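Local coordinates for activator of Hsp90 ATPase homologue 1/2-like C-terminal domain-containing protein (Rhodobacter sphaeroides, PDB 3PU2), which is of unknown function but, as a member of the AHA1 family with an SRPBCC-type fold, may be related in role to activators of the Hsp90 ATPase, at residues T13-R19 with E118-D124; L32-L38 with C52-P56; G75-R79 with H91-D96. All blocks are in the same frame, centred on the assembly; numbering follows the deposited sequence.

Contact 1 (T13-R19 with E118-D124); sequences TRLEFRR and ELAMAVD
Arg-14 NH1 donates to Asp-124 OD1 over 2.6 Å, a salt-bridged hydrogen bond joining two antiparallel strands. The two side chains run side by side and point the same way. The carboxylate oxygen lies close to the guanidinium plane and is met on its syn side, although the two planar groups are turned 34° apart. With CG anti to the backbone N (chi1 -175°) and the chain extended as far as NE, Arg-14 carries its guanidinium across the neighbouring strand. One face of that group rests, off centre, on the methyl of Ala-122, whose CB is 3.3 Å from Arg-14 NH2; a small residue suits this place because it lets the flat cation lie low over the sheet. Farther along, Arg-18 and Glu-118 form a long ion pair, with Arg-18 NE 3.8 Å from Glu-118 OE2 and no N-H aimed at the oxygen.

Strands 14-21 and 116-124 are neighbours in the antiparallel sheet that packs against the C-terminal helix, consistent with a Bet v 1-like (helix-grip) fold. Leu-15 pairs with Val-123, Phe-17 with Met-121, and Arg-19 with Leu-119, with Met-121 N 2.8 Å from Phe-17 O. On their face Leu-15, Phe-17, Arg-19 and Leu-119 touch helix 139-156, while Phe-17 CD2 lies 4.2 Å from CE of Met-121, a selenomethionine.

Alternation along the strands thus separates two chemistries: charges gather on the Arg-14 face, one pair closely bonded, whereas the other face is apolar except for Arg-19, which pairs with Asp-151 of the helix.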
ATOM      1  N   THR A  13      -6.735  11.919  12.396  1.00 55.79           N
ATOM      2  CA  THR A  13      -7.331  11.316  11.214  1.00 62.99           C
ATOM      3  C   THR A  13      -6.257  10.917  10.218  1.00 63.98           C
ATOM      4  O   THR A  13      -6.554  10.723   9.043  1.00 63.46           O
ATOM      5  CB  THR A  13      -8.300  12.285  10.481  1.00 54.19           C
ATOM      6  OG1 THR A  13      -7.552  13.364   9.903  1.00 52.71           O
ATOM      7  CG2 THR A  13      -9.357  12.849  11.439  1.00 31.93           C
ATOM      8  N   ARG A  14      -5.020  10.771  10.681  1.00 54.58           N
ATOM      9  CA  ARG A  14      -3.920  10.433   9.784  1.00 48.49           C
ATOM     10  C   ARG A  14      -2.987   9.367  10.365  1.00 58.44           C
ATOM     11  O   ARG A  14      -2.599   9.454  11.527  1.00 66.67           O
ATOM     12  CB  ARG A  14      -3.140  11.714   9.493  1.00 37.25           C
ATOM     13  CG  ARG A  14      -2.020  11.604   8.494  1.00 44.77           C
ATOM     14  CD  ARG A  14      -1.177  12.867   8.526  1.00 53.94           C
ATOM     15  NE  ARG A  14      -0.080  12.845   7.565  1.00 52.02           N
ATOM     16  CZ  ARG A  14      -0.246  12.904   6.248  1.00 58.26           C
ATOM     17  NH1 ARG A  14      -1.467  12.986   5.747  1.00 47.97           N
ATOM     18  NH2 ARG A  14       0.805  12.899   5.433  1.00 67.28           N
ATOM     19  N   LEU A  15      -2.643   8.359   9.564  1.00 61.84           N
ATOM     20  CA  LEU A  15      -1.735   7.299  10.008  1.00 52.65           C
ATOM     21  C   LEU A  15      -0.486   7.322   9.154  1.00 47.23           C
ATOM     22  O   LEU A  15      -0.562   7.448   7.934  1.00 37.20           O
ATOM     23  CB  LEU A  15      -2.399   5.920   9.931  1.00 45.71           C
ATOM     24  CG  LEU A  15      -3.313   5.585  11.116  1.00 47.67           C
ATOM     25  CD1 LEU A  15      -4.071   4.289  10.858  1.00 30.10           C
ATOM     26  CD2 LEU A  15      -2.482   5.476  12.370  1.00 49.75           C
ATOM     27  N   GLU A  16       0.666   7.206   9.801  1.00 52.31           N
ATOM     28  CA  GLU A  16       1.935   7.247   9.094  1.00 70.25           C
ATOM     29  C   GLU A  16       2.752   5.979   9.302  1.00 71.80           C
ATOM     30  O   GLU A  16       2.680   5.353  10.354  1.00 78.31           O
ATOM     31  CB  GLU A  16       2.724   8.478   9.556  1.00 87.64           C
ATOM     32  CG  GLU A  16       2.109   9.818   9.120  1.00 96.94           C
ATOM     33  CD  GLU A  16       2.613  11.013   9.928  1.00104.50           C
ATOM     34  OE1 GLU A  16       3.797  11.020  10.334  1.00108.12           O
ATOM     35  OE2 GLU A  16       1.821  11.957  10.143  1.00104.98           O
ATOM     36  N   PHE A  17       3.516   5.597   8.284  1.00 68.91           N
ATOM     37  CA  PHE A  17       4.356   4.401   8.350  1.00 67.95           C
ATOM     38  C   PHE A  17       5.608   4.671   7.527  1.00 70.27           C
ATOM     39  O   PHE A  17       5.576   5.457   6.579  1.00 74.56           O
ATOM     40  CB  PHE A  17       3.635   3.176   7.761  1.00 68.05           C
ATOM     41  CG  PHE A  17       2.304   2.879   8.393  1.00 65.91           C
ATOM     42  CD1 PHE A  17       2.215   2.108   9.538  1.00 61.45           C
ATOM     43  CD2 PHE A  17       1.133   3.385   7.838  1.00 72.88           C
ATOM     44  CE1 PHE A  17       0.980   1.838  10.124  1.00 54.88           C
ATOM     45  CE2 PHE A  17      -0.110   3.121   8.421  1.00 71.60           C
ATOM     46  CZ  PHE A  17      -0.182   2.346   9.565  1.00 63.27           C
ATOM     47  N   ARG A  18       6.703   4.020   7.896  1.00 58.38           N
ATOM     48  CA  ARG A  18       7.969   4.167   7.192  1.00 64.84           C
ATOM     49  C   ARG A  18       8.666   2.816   7.221  1.00 63.15           C
ATOM     50  O   ARG A  18       8.623   2.110   8.224  1.00 68.81           O
ATOM     51  CB  ARG A  18       8.847   5.224   7.874  1.00 82.15           C
ATOM     52  CG  ARG A  18       8.239   6.623   7.909  1.00 97.83           C
ATOM     53  CD  ARG A  18       9.279   7.684   8.235  1.00110.39           C
ATOM     54  NE  ARG A  18       9.774   7.579   9.604  1.00127.80           N
ATOM     55  CZ  ARG A  18      10.713   8.366  10.123  1.00142.96           C
ATOM     56  NH1 ARG A  18      11.263   9.320   9.383  1.00150.79           N
ATOM     57  NH2 ARG A  18      11.093   8.205  11.383  1.00145.38           N
ATOM     58  N   ARG A  19       9.311   2.456   6.123  1.00 52.90           N
ATOM     59  CA  ARG A  19       9.991   1.177   6.052  1.00 52.77           C
ATOM     60  C   ARG A  19      11.146   1.210   5.056  1.00 51.54           C
ATOM     61  O   ARG A  19      11.034   1.791   3.980  1.00 44.60           O
ATOM     62  CB  ARG A  19       8.976   0.100   5.659  1.00 49.31           C
ATOM     63  CG  ARG A  19       9.563  -1.251   5.265  1.00 61.51           C
ATOM     64  CD  ARG A  19       9.736  -2.220   6.438  1.00 49.74           C
ATOM     65  NE  ARG A  19       9.461  -3.580   5.982  1.00 43.27           N
ATOM     66  CZ  ARG A  19      10.336  -4.575   5.942  1.00 63.30           C
ATOM     67  NH1 ARG A  19      11.587  -4.394   6.345  1.00 90.57           N
ATOM     68  NH2 ARG A  19       9.950  -5.757   5.487  1.00 56.36           N
ATOM     69  N   GLU A 118      13.651   4.283   1.278  1.00 80.73           N
ATOM     70  CA  GLU A 118      12.778   4.334   2.436  1.00 75.65           C
ATOM     71  C   GLU A 118      11.399   4.688   1.914  1.00 64.45           C
ATOM     72  O   GLU A 118      11.245   5.661   1.179  1.00 51.70           O
ATOM     73  CB  GLU A 118      13.217   5.398   3.440  1.00 77.59           C
ATOM     74  CG  GLU A 118      12.178   5.620   4.535  1.00 84.64           C
ATOM     75  CD  GLU A 118      12.615   6.627   5.572  1.00 95.85           C
ATOM     76  OE1 GLU A 118      13.463   7.482   5.236  1.00 95.91           O
ATOM     77  OE2 GLU A 118      12.103   6.573   6.713  1.00100.71           O
ATOM     78  N   LEU A 119      10.400   3.892   2.279  1.00 70.59           N
ATOM     79  CA  LEU A 119       9.034   4.148   1.843  1.00 60.62           C
ATOM     80  C   LEU A 119       8.259   4.801   2.961  1.00 65.28           C
ATOM     81  O   LEU A 119       8.085   4.212   4.032  1.00 73.87           O
ATOM     82  CB  LEU A 119       8.323   2.853   1.444  1.00 49.73           C
ATOM     83  CG  LEU A 119       6.825   2.959   1.105  1.00 45.56           C
ATOM     84  CD1 LEU A 119       6.634   3.860  -0.094  1.00 52.54           C
ATOM     85  CD2 LEU A 119       6.253   1.594   0.797  1.00 44.14           C
ATOM     86  N   ALA A 120       7.820   6.030   2.716  1.00 65.56           N
ATOM     87  CA  ALA A 120       7.021   6.766   3.685  1.00 59.74           C
ATOM     88  C   ALA A 120       5.588   6.715   3.161  1.00 56.38           C
ATOM     89  O   ALA A 120       5.318   7.098   2.015  1.00 59.51           O
ATOM     90  CB  ALA A 120       7.501   8.200   3.792  1.00 66.08           C
HETATM   91  N   MSE A 121       4.678   6.222   3.996  1.00 48.33           N
HETATM   92  CA  MSE A 121       3.283   6.102   3.623  1.00 40.94           C
HETATM   93  C   MSE A 121       2.370   6.766   4.639  1.00 53.17           C
HETATM   94  O   MSE A 121       2.584   6.657   5.843  1.00 63.97           O
HETATM   95  CB  MSE A 121       2.916   4.627   3.484  1.00 50.37           C
HETATM   96  CG  MSE A 121       1.425   4.401   3.286  1.00 67.06           C
HETATM   97 SE   MSE A 121       0.962   2.606   2.787  0.78102.94          SE
HETATM   98  CE  MSE A 121      -0.437   2.318   4.080  1.00 64.84           C
ATOM     99  N   ALA A 122       1.347   7.453   4.141  1.00 49.23           N
ATOM    100  CA  ALA A 122       0.378   8.138   4.990  1.00 42.15           C
ATOM    101  C   ALA A 122      -1.031   7.901   4.459  1.00 44.72           C
ATOM    102  O   ALA A 122      -1.261   7.870   3.236  1.00 42.06           O
ATOM    103  CB  ALA A 122       0.659   9.612   5.010  1.00 48.93           C
ATOM    104  N   VAL A 123      -1.975   7.748   5.380  1.00 48.84           N
ATOM    105  CA  VAL A 123      -3.356   7.510   5.010  1.00 54.58           C
ATOM    106  C   VAL A 123      -4.212   8.511   5.763  1.00 54.70           C
ATOM    107  O   VAL A 123      -4.214   8.517   6.993  1.00 53.49           O
ATOM    108  CB  VAL A 123      -3.789   6.066   5.383  1.00 42.31           C
ATOM    109  CG1 VAL A 123      -5.192   5.791   4.888  1.00 44.92           C
ATOM    110  CG2 VAL A 123      -2.833   5.075   4.778  1.00 36.78           C
ATOM    111  N   ASP A 124      -4.907   9.380   5.029  1.00 49.33           N
ATOM    112  CA  ASP A 124      -5.776  10.361   5.663  1.00 42.23           C
ATOM    113  C   ASP A 124      -7.168   9.763   5.637  1.00 34.31           C
ATOM    114  O   ASP A 124      -7.643   9.339   4.583  1.00 34.28           O
ATOM    115  CB  ASP A 124      -5.782  11.689   4.899  1.00 55.80           C
ATOM    116  CG  ASP A 124      -4.482  12.456   5.037  1.00 78.06           C
ATOM    117  OD1 ASP A 124      -4.016  12.643   6.188  1.00 89.54           O
ATOM    118  OD2 ASP A 124      -3.940  12.884   3.991  1.00 77.94           O
TER

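Contact 2 (L32-L38 with C52-P56); sequences LTSPALL and CVFEP
Phe-54 meets Thr-33 and Leu-38 where the end of helix 25-33 and the turn after it pack on strand 49-54, an edge of the antiparallel sheet in this helix-grip (Bet v 1-like) fold. The buried part centres on the phenyl ring. A first torsion of -152° takes the ring away from its own backbone N and in among several groups. Leu-32 O stands over one face, near the rim and 3.9 Å from Phe-54 CZ. Thr-33 brings its backbone and its CB to the ring, with CB 3.7 Å from Phe-54 CE2. The side chains of Leu-38 and Phe-54 cross at about a right angle, and Leu-38 CD1 is 4.0 Å from Phe-54 CD1. A flat aromatic suits this site because it offers carbon both to the helix end and to the branch of Leu-38; it also touches Ile-62 of the adjacent strand 61-67 and Leu-89 of strand 88-93, farther across the sheet.

On the solvent side the contact changes in kind. Exposed Pro-35 touches mostly backbone, setting CB 3.4 Å from Cys-52 O and CG near Phe-54 O, so apolar carbons face carbonyl oxygens; its CG also touches Phe-54 CB. Partly exposed Pro-56 meets Thr-33 over a small area, the two side chains crossing at about a right angle.

The segments share no hydrogen bond, and two polar atoms find their partners within or next to the segment 32-38. Thr-33 OG1 bonds back to Trp-29 O within its own helix, a common way for threonine to satisfy its hydroxyl in a buried helical turn. Ser-34 O accepts from both Leu-37 N and Leu-38 N, closing the turn that delivers Leu-38 CD1 to Cys-52 SG, 3.6 Å away.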
ATOM      1  N   LEU A  32       5.651  -1.371  -6.337  1.00 57.25           N
ATOM      2  CA  LEU A  32       4.484  -0.716  -5.757  1.00 54.22           C
ATOM      3  C   LEU A  32       3.383  -0.313  -6.740  1.00 56.84           C
ATOM      4  O   LEU A  32       2.239  -0.070  -6.326  1.00 56.53           O
ATOM      5  CB  LEU A  32       4.937   0.521  -4.991  1.00 49.54           C
ATOM      6  CG  LEU A  32       5.698   0.234  -3.699  1.00 46.30           C
ATOM      7  CD1 LEU A  32       6.554   1.413  -3.330  1.00 57.20           C
ATOM      8  CD2 LEU A  32       4.718  -0.049  -2.587  1.00 40.46           C
ATOM      9  N   THR A  33       3.710  -0.263  -8.032  1.00 57.52           N
ATOM     10  CA  THR A  33       2.733   0.170  -9.031  1.00 58.22           C
ATOM     11  C   THR A  33       2.479  -0.740 -10.237  1.00 65.60           C
ATOM     12  O   THR A  33       1.663  -0.408 -11.096  1.00 78.25           O
ATOM     13  CB  THR A  33       3.115   1.558  -9.578  1.00 53.31           C
ATOM     14  OG1 THR A  33       4.133   1.410 -10.577  1.00 58.29           O
ATOM     15  CG2 THR A  33       3.641   2.454  -8.447  1.00 42.94           C
ATOM     16  N   SER A  34       3.160  -1.876 -10.319  1.00 53.26           N
ATOM     17  CA  SER A  34       2.948  -2.771 -11.449  1.00 49.90           C
ATOM     18  C   SER A  34       1.909  -3.864 -11.173  1.00 53.19           C
ATOM     19  O   SER A  34       1.934  -4.520 -10.141  1.00 50.85           O
ATOM     20  CB  SER A  34       4.270  -3.405 -11.867  1.00 50.68           C
ATOM     21  OG  SER A  34       4.089  -4.200 -13.024  1.00 67.20           O
ATOM     22  N   PRO A  35       0.967  -4.060 -12.103  1.00 59.66           N
ATOM     23  CA  PRO A  35      -0.072  -5.080 -11.939  1.00 52.94           C
ATOM     24  C   PRO A  35       0.474  -6.504 -11.988  1.00 49.43           C
ATOM     25  O   PRO A  35      -0.184  -7.439 -11.542  1.00 57.06           O
ATOM     26  CB  PRO A  35      -1.018  -4.793 -13.104  1.00 46.03           C
ATOM     27  CG  PRO A  35      -0.843  -3.307 -13.310  1.00 47.58           C
ATOM     28  CD  PRO A  35       0.641  -3.168 -13.228  1.00 55.59           C
ATOM     29  N   ALA A  36       1.669  -6.672 -12.540  1.00 49.55           N
ATOM     30  CA  ALA A  36       2.267  -8.000 -12.635  1.00 58.23           C
ATOM     31  C   ALA A  36       3.118  -8.363 -11.412  1.00 55.69           C
ATOM     32  O   ALA A  36       3.398  -9.538 -11.178  1.00 62.10           O
ATOM     33  CB  ALA A  36       3.112  -8.100 -13.905  1.00 68.44           C
ATOM     34  N   LEU A  37       3.519  -7.357 -10.638  1.00 48.70           N
ATOM     35  CA  LEU A  37       4.343  -7.571  -9.458  1.00 47.07           C
ATOM     36  C   LEU A  37       3.583  -7.446  -8.135  1.00 51.71           C
ATOM     37  O   LEU A  37       3.911  -8.110  -7.160  1.00 56.92           O
ATOM     38  CB  LEU A  37       5.525  -6.597  -9.478  1.00 54.54           C
ATOM     39  CG  LEU A  37       6.811  -7.020 -10.208  1.00 60.57           C
ATOM     40  CD1 LEU A  37       6.500  -7.503 -11.601  1.00 63.27           C
ATOM     41  CD2 LEU A  37       7.775  -5.841 -10.266  1.00 63.80           C
ATOM     42  N   LEU A  38       2.561  -6.603  -8.097  1.00 60.50           N
ATOM     43  CA  LEU A  38       1.791  -6.414  -6.871  1.00 53.53           C
ATOM     44  C   LEU A  38       1.197  -7.686  -6.275  1.00 41.93           C
ATOM     45  O   LEU A  38       1.155  -7.833  -5.059  1.00 37.94           O
ATOM     46  CB  LEU A  38       0.661  -5.418  -7.098  1.00 48.97           C
ATOM     47  CG  LEU A  38       1.005  -3.937  -7.041  1.00 42.71           C
ATOM     48  CD1 LEU A  38      -0.166  -3.174  -7.607  1.00 35.77           C
ATOM     49  CD2 LEU A  38       1.302  -3.489  -5.616  1.00 43.67           C
ATOM     50  N   CYS A  52      -5.945  -7.335 -10.383  1.00 40.59           N
ATOM     51  CA  CYS A  52      -5.138  -6.176 -10.102  1.00 34.34           C
ATOM     52  C   CYS A  52      -4.962  -5.212 -11.259  1.00 49.69           C
ATOM     53  O   CYS A  52      -4.191  -5.446 -12.189  1.00 66.14           O
ATOM     54  CB  CYS A  52      -3.763  -6.603  -9.587  1.00 38.02           C
ATOM     55  SG  CYS A  52      -2.828  -5.210  -8.909  1.00 44.13           S
ATOM     56  N   VAL A  53      -5.690  -4.113 -11.171  1.00 40.22           N
ATOM     57  CA  VAL A  53      -5.628  -3.057 -12.154  1.00 44.17           C
ATOM     58  C   VAL A  53      -4.987  -1.872 -11.444  1.00 46.31           C
ATOM     59  O   VAL A  53      -5.465  -1.426 -10.404  1.00 47.72           O
ATOM     60  CB  VAL A  53      -7.046  -2.668 -12.640  1.00 42.10           C
ATOM     61  CG1 VAL A  53      -6.972  -1.486 -13.616  1.00 44.14           C
ATOM     62  CG2 VAL A  53      -7.710  -3.882 -13.282  1.00 33.44           C
ATOM     63  N   PHE A  54      -3.888  -1.386 -12.000  1.00 36.94           N
ATOM     64  CA  PHE A  54      -3.183  -0.245 -11.431  1.00 38.35           C
ATOM     65  C   PHE A  54      -2.604   0.531 -12.613  1.00 50.85           C
ATOM     66  O   PHE A  54      -1.920  -0.030 -13.483  1.00 51.72           O
ATOM     67  CB  PHE A  54      -2.066  -0.726 -10.504  1.00 47.87           C
ATOM     68  CG  PHE A  54      -1.715   0.240  -9.403  1.00 56.46           C
ATOM     69  CD1 PHE A  54      -2.283   0.119  -8.145  1.00 51.83           C
ATOM     70  CD2 PHE A  54      -0.778   1.240  -9.610  1.00 68.08           C
ATOM     71  CE1 PHE A  54      -1.914   0.980  -7.105  1.00 44.10           C
ATOM     72  CE2 PHE A  54      -0.407   2.104  -8.577  1.00 60.98           C
ATOM     73  CZ  PHE A  54      -0.977   1.970  -7.324  1.00 46.36           C
ATOM     74  N   GLU A  55      -2.917   1.818 -12.654  1.00 39.36           N
ATOM     75  CA  GLU A  55      -2.460   2.708 -13.710  1.00 41.00           C
ATOM     76  C   GLU A  55      -1.873   3.891 -12.947  1.00 58.10           C
ATOM     77  O   GLU A  55      -2.616   4.732 -12.451  1.00 64.23           O
ATOM     78  CB  GLU A  55      -3.666   3.133 -14.547  1.00 56.29           C
ATOM     79  CG  GLU A  55      -4.636   1.979 -14.831  1.00 65.41           C
ATOM     80  CD  GLU A  55      -5.894   2.396 -15.606  1.00 65.39           C
ATOM     81  OE1 GLU A  55      -6.514   3.419 -15.247  1.00 72.12           O
ATOM     82  OE2 GLU A  55      -6.271   1.686 -16.564  1.00 51.39           O
ATOM     83  N   PRO A  56      -0.533   3.959 -12.825  1.00 61.61           N
ATOM     84  CA  PRO A  56       0.165   5.034 -12.102  1.00 59.33           C
ATOM     85  C   PRO A  56       0.410   6.355 -12.826  1.00 61.56           C
ATOM     86  O   PRO A  56       1.555   6.799 -12.947  1.00 53.09           O
ATOM     87  CB  PRO A  56       1.469   4.365 -11.686  1.00 51.77           C
ATOM     88  CG  PRO A  56       1.780   3.566 -12.879  1.00 64.48           C
ATOM     89  CD  PRO A  56       0.430   2.940 -13.273  1.00 65.04           C
TER

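Contact 3 (G75-R79 with H91-D96); sequences GLTGR and HSELYD
Leu-76 and Tyr-95 lie side by side and point the same way, so that one leucine methyl sits over the face of the phenol ring. Leu-76 CD2 is 3.9 Å from the ring centroid of Tyr-95 and 23° off the ring normal, a CH-pi contact. Leucine suits the place because a branch can settle on the flat surface: its CG is turned between the backbone N and the carbonyl carbon (chi1 69°), and CD2 reaches the ring while Leu-76 CB lies near Tyr-95 CD2. The same methyl also meets Glu-93, which crosses Leu-76 at a slant and brings OE2 to 3.7 Å from Leu-76 CD2. Leu-76 CD2 thus touches both an aromatic face and, from another direction, the carboxylate end of a chain that is otherwise hydrocarbon.

Under these side chains the antiparallel hairpin of strands 73-84 and 88-93 is still paired just beyond the second strand's end. Thr-77 N donates to Leu-94 O at 3.1 Å, and Leu-94 N returns a weak bond to Thr-77 O. Farther on, Ser-92 N donates to Arg-79 O, 2.9 Å away, but the return bond goes to a side chain: Arg-79 N is 3.0 Å from Ser-92 OG. Serine suits this position because its short hydroxyl can fold back over its own backbone and take the part a carbonyl would normally play. Between these pairs Gly-78 makes a CA-H...O contact with Ser-92 O, having no side chain to come between the strands there.

His-91 is buried beside Ile-62 and Val-106 on the flanking strands, whereas Tyr-95 and Asp-96 are exposed. The chemistry implies a hairpin secured by backbone and hydroxyl bonds near His-91, giving way to mainly dispersive CH-pi packing as the chain leaves the sheet.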
ATOM      1  N   GLY A  75     -12.465  -6.360  -1.904  1.00 39.98           N
ATOM      2  CA  GLY A  75     -11.786  -5.511  -2.853  1.00 29.35           C
ATOM      3  C   GLY A  75     -11.842  -4.031  -2.578  1.00 40.67           C
ATOM      4  O   GLY A  75     -12.523  -3.559  -1.657  1.00 41.55           O
ATOM      5  N   LEU A  76     -11.115  -3.291  -3.403  1.00 39.03           N
ATOM      6  CA  LEU A  76     -11.072  -1.857  -3.264  1.00 42.78           C
ATOM      7  C   LEU A  76     -10.899  -1.189  -4.621  1.00 50.63           C
ATOM      8  O   LEU A  76     -10.395  -1.783  -5.568  1.00 52.47           O
ATOM      9  CB  LEU A  76      -9.943  -1.460  -2.303  1.00 29.69           C
ATOM     10  CG  LEU A  76      -8.494  -1.668  -2.728  1.00 32.09           C
ATOM     11  CD1 LEU A  76      -8.103  -0.582  -3.730  1.00 23.83           C
ATOM     12  CD2 LEU A  76      -7.602  -1.594  -1.503  1.00 21.95           C
ATOM     13  N   THR A  77     -11.353   0.050  -4.697  1.00 50.75           N
ATOM     14  CA  THR A  77     -11.258   0.837  -5.904  1.00 49.73           C
ATOM     15  C   THR A  77     -10.659   2.147  -5.450  1.00 42.08           C
ATOM     16  O   THR A  77     -10.746   2.502  -4.271  1.00 47.51           O
ATOM     17  CB  THR A  77     -12.634   1.128  -6.499  1.00 62.20           C
ATOM     18  OG1 THR A  77     -13.491   0.002  -6.284  1.00 75.77           O
ATOM     19  CG2 THR A  77     -12.514   1.376  -7.987  1.00 69.43           C
ATOM     20  N   GLY A  78     -10.046   2.857  -6.379  1.00 48.58           N
ATOM     21  CA  GLY A  78      -9.445   4.129  -6.048  1.00 44.78           C
ATOM     22  C   GLY A  78      -9.056   4.785  -7.346  1.00 52.79           C
ATOM     23  O   GLY A  78      -9.177   4.194  -8.427  1.00 35.55           O
ATOM     24  N   ARG A  79      -8.571   6.011  -7.242  1.00 50.76           N
ATOM     25  CA  ARG A  79      -8.171   6.760  -8.410  1.00 48.07           C
ATOM     26  C   ARG A  79      -6.798   7.352  -8.132  1.00 37.56           C
ATOM     27  O   ARG A  79      -6.541   7.803  -7.019  1.00 35.57           O
ATOM     28  CB  ARG A  79      -9.184   7.885  -8.637  1.00 73.60           C
ATOM     29  CG  ARG A  79      -9.419   8.266 -10.082  1.00 93.22           C
ATOM     30  CD  ARG A  79      -9.807   7.054 -10.908  1.00105.23           C
ATOM     31  NE  ARG A  79     -10.971   7.308 -11.750  1.00116.46           N
ATOM     32  CZ  ARG A  79     -11.347   6.521 -12.752  1.00122.35           C
ATOM     33  NH1 ARG A  79     -10.648   5.431 -13.043  1.00115.65           N
ATOM     34  NH2 ARG A  79     -12.426   6.823 -13.462  1.00129.48           N
ATOM     35  N   HIS A  91      -3.293   8.406  -4.281  1.00 35.12           N
ATOM     36  CA  HIS A  91      -4.517   7.866  -4.825  1.00 33.20           C
ATOM     37  C   HIS A  91      -5.519   7.751  -3.717  1.00 40.59           C
ATOM     38  O   HIS A  91      -5.175   7.822  -2.532  1.00 36.42           O
ATOM     39  CB  HIS A  91      -4.299   6.494  -5.461  1.00 35.56           C
ATOM     40  CG  HIS A  91      -3.956   5.407  -4.486  1.00 41.17           C
ATOM     41  ND1 HIS A  91      -2.661   4.996  -4.253  1.00 51.57           N
ATOM     42  CD2 HIS A  91      -4.743   4.630  -3.706  1.00 41.58           C
ATOM     43  CE1 HIS A  91      -2.665   4.011  -3.372  1.00 48.12           C
ATOM     44  NE2 HIS A  91      -3.917   3.771  -3.024  1.00 50.97           N
ATOM     45  N   SER A  92      -6.770   7.594  -4.102  1.00 38.02           N
ATOM     46  CA  SER A  92      -7.818   7.440  -3.121  1.00 34.94           C
ATOM     47  C   SER A  92      -8.036   5.932  -3.013  1.00 40.27           C
ATOM     48  O   SER A  92      -7.636   5.188  -3.905  1.00 39.62           O
ATOM     49  CB  SER A  92      -9.082   8.141  -3.616  1.00 38.42           C
ATOM     50  OG  SER A  92      -9.390   7.745  -4.946  1.00 45.28           O
ATOM     51  N   GLU A  93      -8.626   5.483  -1.910  1.00 30.35           N
ATOM     52  CA  GLU A  93      -8.921   4.071  -1.729  1.00 29.65           C
ATOM     53  C   GLU A  93     -10.290   3.983  -1.093  1.00 37.55           C
ATOM     54  O   GLU A  93     -10.666   4.839  -0.289  1.00 40.32           O
ATOM     55  CB  GLU A  93      -7.921   3.395  -0.798  1.00 38.67           C
ATOM     56  CG  GLU A  93      -6.690   2.788  -1.437  1.00 55.67           C
ATOM     57  CD  GLU A  93      -6.023   1.754  -0.518  1.00 76.39           C
ATOM     58  OE1 GLU A  93      -6.421   1.654   0.667  1.00 83.30           O
ATOM     59  OE2 GLU A  93      -5.101   1.039  -0.980  1.00 74.22           O
ATOM     60  N   LEU A  94     -11.037   2.954  -1.465  1.00 33.31           N
ATOM     61  CA  LEU A  94     -12.352   2.720  -0.900  1.00 43.05           C
ATOM     62  C   LEU A  94     -12.688   1.237  -0.977  1.00 42.42           C
ATOM     63  O   LEU A  94     -12.876   0.702  -2.067  1.00 50.30           O
ATOM     64  CB  LEU A  94     -13.418   3.521  -1.642  1.00 45.10           C
ATOM     65  CG  LEU A  94     -14.828   3.302  -1.074  1.00 40.88           C
ATOM     66  CD1 LEU A  94     -14.882   3.706   0.385  1.00 40.08           C
ATOM     67  CD2 LEU A  94     -15.816   4.134  -1.863  1.00 35.45           C
ATOM     68  N   TYR A  95     -12.724   0.577   0.184  1.00 39.07           N
ATOM     69  CA  TYR A  95     -13.085  -0.846   0.223  1.00 42.67           C
ATOM     70  C   TYR A  95     -14.601  -0.935   0.319  1.00 52.75           C
ATOM     71  O   TYR A  95     -15.318  -0.062  -0.201  1.00 50.36           O
ATOM     72  CB  TYR A  95     -12.511  -1.579   1.459  1.00 41.85           C
ATOM     73  CG  TYR A  95     -11.019  -1.668   1.600  1.00 48.86           C
ATOM     74  CD1 TYR A  95     -10.274  -0.573   2.036  1.00 43.65           C
ATOM     75  CD2 TYR A  95     -10.358  -2.878   1.397  1.00 47.93           C
ATOM     76  CE1 TYR A  95      -8.896  -0.684   2.278  1.00 54.69           C
ATOM     77  CE2 TYR A  95      -8.984  -3.006   1.633  1.00 51.87           C
ATOM     78  CZ  TYR A  95      -8.255  -1.907   2.075  1.00 58.33           C
ATOM     79  OH  TYR A  95      -6.893  -2.018   2.313  1.00 64.93           O
ATOM     80  N   ASP A  96     -15.058  -1.933   1.084  1.00 72.35           N
ATOM     81  CA  ASP A  96     -16.476  -2.201   1.312  1.00 68.09           C
ATOM     82  C   ASP A  96     -16.743  -2.816   2.689  1.00 61.83           C
ATOM     83  O   ASP A  96     -17.278  -3.926   2.758  1.00 68.01           O
ATOM     84  CB  ASP A  96     -16.959  -3.155   0.242  1.00 55.08           C
ATOM     85  CG  ASP A  96     -16.759  -2.603  -1.143  1.00 70.41           C
ATOM     86  OD1 ASP A  96     -17.626  -1.821  -1.570  1.00 84.58           O
ATOM     87  OD2 ASP A  96     -15.737  -2.927  -1.791  1.00 73.11           O
TER

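All three contacts reach one antiparallel sheet. Contact 1 joins strands 14-21 and 116-124, near one margin; contact 3 joins the hairpin strands 73-84 and 88-93, further across; contact 2 sets the end of helix 25-33 against strand 49-54 at the opposite margin. The centres of contacts 1 and 2 are about 19 Å apart, and those of contacts 2 and 3 about 14 Å. Along the chain contact 2 closes before contact 3 opens, and both are nested inside the loop closed by contact 1. Leu-119 CD1 packs on Leu-32 CD1 (4.1 Å), linking contacts 1 and 2. Early and late strands thus lie side by side while the middle of the chain builds the rest of the sheet, as expected for a Bet v 1-like fold.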